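Local coordinates for tyrosine specific protein phosphatase, putative (Trypanosoma brucei, PDB 3M4U) that probably removes phosphate from phosphotyrosine in proteins, acts as a switch in the parasite life cycle and dephosphorylates the nucleolar protein NOPP44/46, at residues A[10-13]-A[14-18]; A[101-104]-A[105-109]; A[219-222]-A[223-227]; A[293-296]-A[297-301]. All blocks are in the same frame, centred on the assembly; numbering follows the deposited sequence.

Interaction 1: A[10-13]-A[14-18]; sequences AQLS and TRAQY
Ser13 OG accepts the backbone N-H of Ala16 at 3.1 Å, with 159° at the hydrogen, which is the geometry of an N-cap at the first turn of helix 14-31. The torsion explains the reach: with chi1 at 75°, OG stands between its own backbone N and carbonyl carbon, which turns it toward the N-H groups of the first turn. There it also rests 3.4 Å from Ala16 CB. The carbonyl of the same serine opens the regular helical series, since Gln17 N donates to Ser13 O at 2.7 Å, almost in line with the C=O bond.

Gln17 can be followed outward along its extended chain. CB lies beside Ser13 O, and CG sits next to that same oxygen while touching Leu12 CB at 3.7 Å. CD passes Leu12 O at 3.7 Å. At the tip OE1 lies against Leu298 of helix 296-299, while NE2 comes 3.5 Å from Leu12 O but makes its hydrogen bond to the carbonyl of Met9, further back in the loop. Leu12 adds a second apolar touch, CG to Ala16 CB at 4.0 Å. Outside the segments, Leu298 also packs on Thr14, and Leu288 of helix 277-290 meets Ala10.

The chemistry is that of a capped helix end. One serine supplies two acceptors to two N-H groups of the first turn, and the buried Gln17 turns its amide back to the loop, so the approach to the helix is held by polar bonds as well as by the Leu12 contacts.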
# COMPACT_ATOMS: atom_id res chain seq x y z
N ALA A 10 15.51 20.28 7.56
CA ALA A 10 16.21 20.72 6.36
C ALA A 10 17.50 21.46 6.73
O ALA A 10 18.45 21.49 5.94
CB ALA A 10 15.29 21.59 5.51
N GLN A 11 17.53 22.04 7.93
CA GLN A 11 18.72 22.77 8.39
C GLN A 11 19.78 21.85 9.00
O GLN A 11 20.94 22.25 9.16
CB GLN A 11 18.36 23.86 9.41
CG GLN A 11 16.93 24.33 9.39
CD GLN A 11 16.55 24.92 8.06
OE1 GLN A 11 17.41 25.22 7.24
NE2 GLN A 11 15.25 25.08 7.84
N LEU A 12 19.39 20.64 9.38
CA LEU A 12 20.33 19.67 9.95
C LEU A 12 21.38 19.27 8.90
O LEU A 12 21.10 19.26 7.70
CB LEU A 12 19.59 18.42 10.46
CG LEU A 12 19.20 18.22 11.94
CD1 LEU A 12 19.54 19.41 12.85
CD2 LEU A 12 17.74 17.86 12.05
N SER A 13 22.58 18.95 9.37
CA SER A 13 23.62 18.46 8.49
C SER A 13 23.21 17.07 8.05
O SER A 13 22.50 16.36 8.78
CB SER A 13 24.96 18.38 9.21
OG SER A 13 24.98 17.27 10.09
N THR A 14 23.64 16.66 6.86
CA THR A 14 23.28 15.33 6.38
C THR A 14 23.48 14.25 7.45
O THR A 14 22.55 13.49 7.74
CB THR A 14 24.01 14.97 5.09
OG1 THR A 14 23.55 15.84 4.04
CG2 THR A 14 23.71 13.54 4.70
N ARG A 15 24.67 14.22 8.05
CA ARG A 15 24.96 13.26 9.11
C ARG A 15 23.92 13.31 10.24
O ARG A 15 23.44 12.27 10.70
CB ARG A 15 26.37 13.47 9.68
CG ARG A 15 27.50 12.89 8.82
CD ARG A 15 28.87 12.91 9.53
NE ARG A 15 28.99 11.93 10.62
CZ ARG A 15 30.11 11.68 11.31
NH1 ARG A 15 31.23 12.34 11.02
NH2 ARG A 15 30.12 10.77 12.28
N ALA A 16 23.58 14.53 10.66
CA ALA A 16 22.60 14.71 11.73
C ALA A 16 21.20 14.29 11.28
O ALA A 16 20.44 13.73 12.07
CB ALA A 16 22.60 16.15 12.23
N GLN A 17 20.87 14.53 10.01
CA GLN A 17 19.60 14.08 9.45
C GLN A 17 19.47 12.57 9.55
O GLN A 17 18.47 12.04 10.07
CB GLN A 17 19.48 14.47 7.98
CG GLN A 17 19.19 15.94 7.76
CD GLN A 17 19.34 16.34 6.30
OE1 GLN A 17 20.04 15.67 5.53
NE2 GLN A 17 18.70 17.44 5.91
N TYR A 18 20.48 11.87 9.05
CA TYR A 18 20.47 10.42 9.09
C TYR A 18 20.33 9.95 10.55
O TYR A 18 19.37 9.23 10.91
CB TYR A 18 21.74 9.87 8.45
CG TYR A 18 21.85 8.37 8.52
CD1 TYR A 18 21.48 7.58 7.44
CD2 TYR A 18 22.30 7.75 9.68
CE1 TYR A 18 21.57 6.20 7.51
CE2 TYR A 18 22.39 6.37 9.76
CZ TYR A 18 22.02 5.60 8.67
OH TYR A 18 22.12 4.22 8.74

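Interaction 2: A[101-104]-A[105-109]; sequences QGVP and DFLET
Three successive backbone bonds wind Gly102, Val103 and Pro104 into the first turns of helix 103-112: Phe106 N to Gly102 O at 3.0 Å, Leu107 N to Val103 O at 2.7 Å and Glu108 N to Pro104 O at 2.8 Å, each four residues apart.

On one flank Val103 and Leu107 lie side by side and point the same way, with Val103 CG1 3.6 Å from Leu107 CD1. CG1 is the branch that reaches because it is anti to the backbone N (chi1 180°), which lays it along the helix toward the next turn. Leu107 CG also packs on Val103 O at 3.2 Å. Further round, Glu108 CB leans on Pro104 O at 3.1 Å. The hydroxyl of Thr109 turns back on its own helix and donates to Asp105 O at 2.9 Å. That carbonyl takes Thr109 N as well, the two donors arriving from opposite faces of its plane, so one oxygen is gripped twice and the threonine rotation is fixed.

The two carboxylates find their partners elsewhere in the chain: Asp105 OD2 forms a salt bridge with Lys48, and Glu108 OE1 one with Arg75. The Phe106 ring meets Tyr135 edge-to-face. Val103, Pro104 and Leu107 press on Phe146 of strand 143-146, while Leu107 also covers Ile154 and Val156 of strand 154-158, so this helix start lies against those two adjoining antiparallel strands.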
# COMPACT_ATOMS: atom_id res chain seq x y z
N GLN A 101 -6.28 -18.96 -2.06
CA GLN A 101 -7.51 -19.25 -1.32
C GLN A 101 -8.26 -17.96 -1.01
O GLN A 101 -9.47 -18.01 -0.78
CB GLN A 101 -7.19 -19.97 0.01
CG GLN A 101 -6.27 -21.18 -0.10
CD GLN A 101 -4.78 -20.82 -0.25
OE1 GLN A 101 -4.40 -19.86 -0.94
NE2 GLN A 101 -3.92 -21.62 0.38
N GLY A 102 -7.55 -16.83 -0.98
CA GLY A 102 -8.14 -15.55 -0.60
C GLY A 102 -8.46 -14.55 -1.71
O GLY A 102 -9.06 -13.50 -1.45
N VAL A 103 -8.11 -14.86 -2.95
CA VAL A 103 -8.42 -13.97 -4.07
C VAL A 103 -9.93 -13.67 -4.23
O VAL A 103 -10.31 -12.51 -4.43
CB VAL A 103 -7.86 -14.50 -5.40
CG1 VAL A 103 -8.21 -13.55 -6.56
CG2 VAL A 103 -6.37 -14.71 -5.30
N PRO A 104 -10.78 -14.71 -4.15
CA PRO A 104 -12.23 -14.43 -4.23
C PRO A 104 -12.65 -13.38 -3.21
O PRO A 104 -13.40 -12.47 -3.55
CB PRO A 104 -12.89 -15.78 -3.92
CG PRO A 104 -11.85 -16.81 -4.34
CD PRO A 104 -10.49 -16.16 -4.09
N ASP A 105 -12.16 -13.48 -1.98
CA ASP A 105 -12.45 -12.48 -0.95
C ASP A 105 -11.91 -11.08 -1.32
O ASP A 105 -12.58 -10.07 -1.10
CB ASP A 105 -11.88 -12.92 0.39
CG ASP A 105 -12.84 -13.83 1.16
OD1 ASP A 105 -14.06 -13.83 0.85
OD2 ASP A 105 -12.38 -14.51 2.10
N PHE A 106 -10.70 -11.05 -1.88
CA PHE A 106 -10.07 -9.81 -2.33
C PHE A 106 -10.92 -9.15 -3.42
O PHE A 106 -11.38 -8.01 -3.28
CB PHE A 106 -8.65 -10.13 -2.85
CG PHE A 106 -7.87 -8.92 -3.30
CD1 PHE A 106 -7.28 -8.06 -2.37
CD2 PHE A 106 -7.71 -8.64 -4.65
CE1 PHE A 106 -6.54 -6.96 -2.78
CE2 PHE A 106 -6.98 -7.55 -5.07
CZ PHE A 106 -6.40 -6.70 -4.13
N LEU A 107 -11.13 -9.89 -4.50
CA LEU A 107 -11.96 -9.42 -5.60
C LEU A 107 -13.35 -9.03 -5.13
O LEU A 107 -13.89 -8.03 -5.58
CB LEU A 107 -12.07 -10.49 -6.67
CG LEU A 107 -10.74 -10.96 -7.25
CD1 LEU A 107 -11.01 -12.03 -8.30
CD2 LEU A 107 -9.96 -9.76 -7.82
N GLU A 108 -13.94 -9.83 -4.23
CA GLU A 108 -15.31 -9.58 -3.80
C GLU A 108 -15.38 -8.24 -3.11
O GLU A 108 -16.33 -7.47 -3.27
CB GLU A 108 -15.82 -10.67 -2.85
CG GLU A 108 -16.94 -10.17 -1.94
CD GLU A 108 -17.65 -11.28 -1.16
OE1 GLU A 108 -17.13 -12.42 -1.11
OE2 GLU A 108 -18.74 -10.99 -0.60
N THR A 109 -14.35 -7.97 -2.32
CA THR A 109 -14.31 -6.75 -1.56
C THR A 109 -14.22 -5.55 -2.49
O THR A 109 -14.98 -4.58 -2.36
CB THR A 109 -13.16 -6.79 -0.55
OG1 THR A 109 -13.47 -7.75 0.47
CG2 THR A 109 -12.97 -5.44 0.10

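Interaction 3: A[219-222]-A[223-227]; sequences CVTT and SPILV
Thr221 and Ile225 approach at a slant across the bend that leads into strand 225-228, with Thr221 CG2 4.2 Å from Ile225 CG1. The two branches of the threonine do different work. Its methyl faces Ile225 and also lies by Ser223 O, whereas OG1, swung anti to the backbone N (chi1 -179°), faces the turn and accepts Ser223 N at 3.0 Å with 160° at the hydrogen. The bond joins a side chain to the N-H two residues on, the ST-turn pairing. OG1 also receives a water at 3.1 Å, and the same water donates to Pro224 O at 2.6 Å, bridging the threonine to the residue just before the strand. Asp116 is a further hydrogen-bond partner of OG1.

Ile225 reaches back to the other end of the bend, where its CD1 meets Cys219 CB at 4.2 Å. The Ser223 hydroxyl turns elsewhere, to the carbonyl of Lys114.

Backbone bonds from Ile225 to Thr91 and Val93, and from Leu226 to Leu117 and Val119, place the strand between 92-95 and 117-120, parallel to both. In the protein tyrosine phosphatase fold such a central strand typically leads to the phosphate-binding P-loop carrying the signature cysteine, consistent with the sequence that follows here.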
# COMPACT_ATOMS: atom_id res chain seq x y z
N CYS A 219 -7.13 11.01 -8.18
CA CYS A 219 -8.22 10.04 -8.25
C CYS A 219 -9.52 10.59 -7.66
O CYS A 219 -9.57 10.94 -6.48
CB CYS A 219 -7.84 8.76 -7.51
SG CYS A 219 -9.15 7.50 -7.49
N VAL A 220 -10.57 10.67 -8.46
CA VAL A 220 -11.88 10.99 -7.89
C VAL A 220 -12.58 9.71 -7.45
O VAL A 220 -12.81 8.80 -8.26
CB VAL A 220 -12.77 11.78 -8.86
CG1 VAL A 220 -12.24 13.20 -9.00
CG2 VAL A 220 -12.85 11.07 -10.20
N THR A 221 -12.91 9.65 -6.16
CA THR A 221 -13.50 8.46 -5.57
C THR A 221 -14.07 8.72 -4.17
O THR A 221 -13.59 9.57 -3.42
CB THR A 221 -12.50 7.28 -5.49
OG1 THR A 221 -13.14 6.14 -4.90
CG2 THR A 221 -11.25 7.66 -4.66
N THR A 222 -15.11 7.97 -3.84
CA THR A 222 -15.78 8.10 -2.56
C THR A 222 -15.50 6.84 -1.74
O THR A 222 -15.98 6.69 -0.62
CB THR A 222 -17.30 8.28 -2.76
OG1 THR A 222 -17.84 7.14 -3.43
CG2 THR A 222 -17.57 9.52 -3.61
N SER A 223 -14.70 5.94 -2.31
CA SER A 223 -14.29 4.72 -1.64
C SER A 223 -12.81 4.81 -1.31
O SER A 223 -12.08 5.59 -1.93
CB SER A 223 -14.54 3.52 -2.54
OG SER A 223 -15.79 3.63 -3.21
N PRO A 224 -12.36 4.01 -0.34
CA PRO A 224 -10.93 3.94 -0.01
C PRO A 224 -10.16 3.59 -1.24
O PRO A 224 -10.69 2.94 -2.15
CB PRO A 224 -10.85 2.76 0.97
CG PRO A 224 -12.21 2.66 1.55
CD PRO A 224 -13.16 3.08 0.47
N ILE A 225 -8.91 4.04 -1.29
CA ILE A 225 -7.99 3.59 -2.32
C ILE A 225 -7.25 2.45 -1.68
O ILE A 225 -6.72 2.60 -0.58
CB ILE A 225 -6.99 4.70 -2.71
CG1 ILE A 225 -7.72 5.81 -3.48
CG2 ILE A 225 -5.83 4.10 -3.53
CD1 ILE A 225 -6.88 7.04 -3.77
N LEU A 226 -7.26 1.30 -2.35
CA LEU A 226 -6.57 0.14 -1.82
C LEU A 226 -5.14 0.03 -2.32
O LEU A 226 -4.89 -0.01 -3.52
CB LEU A 226 -7.32 -1.16 -2.11
CG LEU A 226 -6.67 -2.42 -1.53
CD1 LEU A 226 -7.73 -3.45 -1.22
CD2 LEU A 226 -5.60 -3.00 -2.47
N VAL A 227 -4.22 -0.03 -1.37
CA VAL A 227 -2.80 -0.17 -1.67
C VAL A 227 -2.30 -1.45 -1.02
O VAL A 227 -2.57 -1.70 0.16
CB VAL A 227 -2.00 1.03 -1.10
CG1 VAL A 227 -0.49 0.86 -1.33
CG2 VAL A 227 -2.51 2.35 -1.67
O HOH W 1 -11.09 3.77 -4.60

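Interaction 4: A[293-296]-A[297-301]; sequences VDIS and GLVST
A short C-terminal helix, 296-299, begins at this contact, and its first turn is drawn together round Ile295. Leu298 N and Val299 N both approach Ile295 O, at 2.8 and 3.0 Å, but the modelled position of that oxygen is doubtful, so the exact lengths carry little weight. Among the side chains, Ile295 crosses Leu298 at a slant, and Ile295 CG2 lies 4.0 Å from Leu298 CD2. The Val299 side chain crosses that of Ile295 at about a right angle, but its placement is doubtful.

The turn closes a chain end that has left helix 277-290, and its apolar residues look back at the body of the protein: Ile295 and Leu298 both rest on Met285, and Ile295 also touches Leu288. Leu298, the buried member, has chi1 at 79°, which holds its isobutyl group beside the helix start, where CD2 also lies 4.0 Å from Ile295 CD1. Beyond the turn it packs on Met21 of helix 14-31.

At the far end Ser300 N reaches Ser296 O at 3.4 Å, a weak bond although 168° at the hydrogen, and Ser300 is the first residue to leave helical backbone angles. Ahead of the helix, Ser296 OG makes a separate weak bond of 3.5 Å to Asp294 OD1.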
# COMPACT_ATOMS: atom_id res chain seq x y z
N VAL A 293 14.70 21.29 -1.24
CA VAL A 293 15.96 20.93 -0.59
C VAL A 293 16.74 19.91 -1.44
O VAL A 293 16.13 19.05 -2.07
CB VAL A 293 15.73 20.34 0.81
CG1 VAL A 293 16.99 19.66 1.34
CG2 VAL A 293 15.24 21.43 1.76
N ASP A 294 18.06 20.01 -1.46
CA ASP A 294 18.89 19.08 -2.23
C ASP A 294 19.01 17.73 -1.53
O ASP A 294 19.40 17.65 -0.37
CB ASP A 294 20.29 19.64 -2.52
CG ASP A 294 21.09 18.77 -3.50
OD1 ASP A 294 20.46 18.16 -4.41
OD2 ASP A 294 22.33 18.70 -3.37
N ILE A 295 18.67 16.68 -2.27
CA ILE A 295 18.52 15.35 -1.70
C ILE A 295 19.79 14.52 -1.81
O ILE A 295 20.08 13.69 -0.94
CB ILE A 295 17.32 14.63 -2.35
CG1 ILE A 295 16.01 15.28 -1.90
CG2 ILE A 295 17.31 13.16 -2.00
CD1 ILE A 295 15.91 15.49 -0.39
N SER A 296 20.55 14.76 -2.89
CA SER A 296 21.80 14.04 -3.16
C SER A 296 22.53 13.68 -1.88
O SER A 296 22.87 12.52 -1.64
CB SER A 296 22.70 14.87 -4.06
OG SER A 296 22.04 15.19 -5.28
N GLY A 297 22.75 14.70 -1.05
CA GLY A 297 23.49 14.55 0.19
C GLY A 297 23.14 13.33 1.01
O GLY A 297 24.02 12.69 1.59
N LEU A 298 21.86 12.99 1.09
CA LEU A 298 21.48 11.85 1.91
C LEU A 298 21.00 10.65 1.09
O LEU A 298 21.12 9.51 1.56
CB LEU A 298 20.47 12.24 3.01
CG LEU A 298 18.99 12.42 2.69
CD1 LEU A 298 18.25 12.71 3.98
CD2 LEU A 298 18.74 13.52 1.68
N VAL A 299 20.50 10.87 -0.12
CA VAL A 299 20.09 9.75 -0.96
C VAL A 299 21.21 8.73 -1.04
O VAL A 299 20.97 7.53 -1.10
CB VAL A 299 19.65 10.16 -2.39
CG1 VAL A 299 20.14 11.53 -2.72
CG2 VAL A 299 20.16 9.15 -3.42
N SER A 300 22.45 9.22 -1.04
CA SER A 300 23.60 8.34 -0.98
C SER A 300 23.51 7.68 0.38
O SER A 300 24.29 7.98 1.29
CB SER A 300 24.89 9.12 -1.15
OG SER A 300 24.82 10.33 -0.42
N THR A 301 22.52 6.78 0.49
CA THR A 301 22.34 5.85 1.59
C THR A 301 23.21 6.14 2.82
O THR A 301 23.27 7.28 3.30
CB THR A 301 22.56 4.40 1.08
OG1 THR A 301 23.91 4.25 0.62
CG2 THR A 301 21.61 4.10 -0.09

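In the fold
From the N terminus the four contacts follow in series, each closing a turn of its own within one continuous stretch, and none nests in or crosses another. Interaction 1 starts helix 14-31 and interaction 2 starts helix 103-112, on opposite sides of the chain's centre, their centres 45 Å apart. Interaction 3 leads from helix 206-217 into central strand 225-228; it meets interaction 2 where Phe106 CE1 packs on Leu226 CD1 at 4.0 Å, joining helix to sheet. Interaction 4, near the C terminus, returns to interaction 1: Ala10 CB lies 3.8 Å from Val293 CG2, bringing the two chain ends together beside helix 277-290.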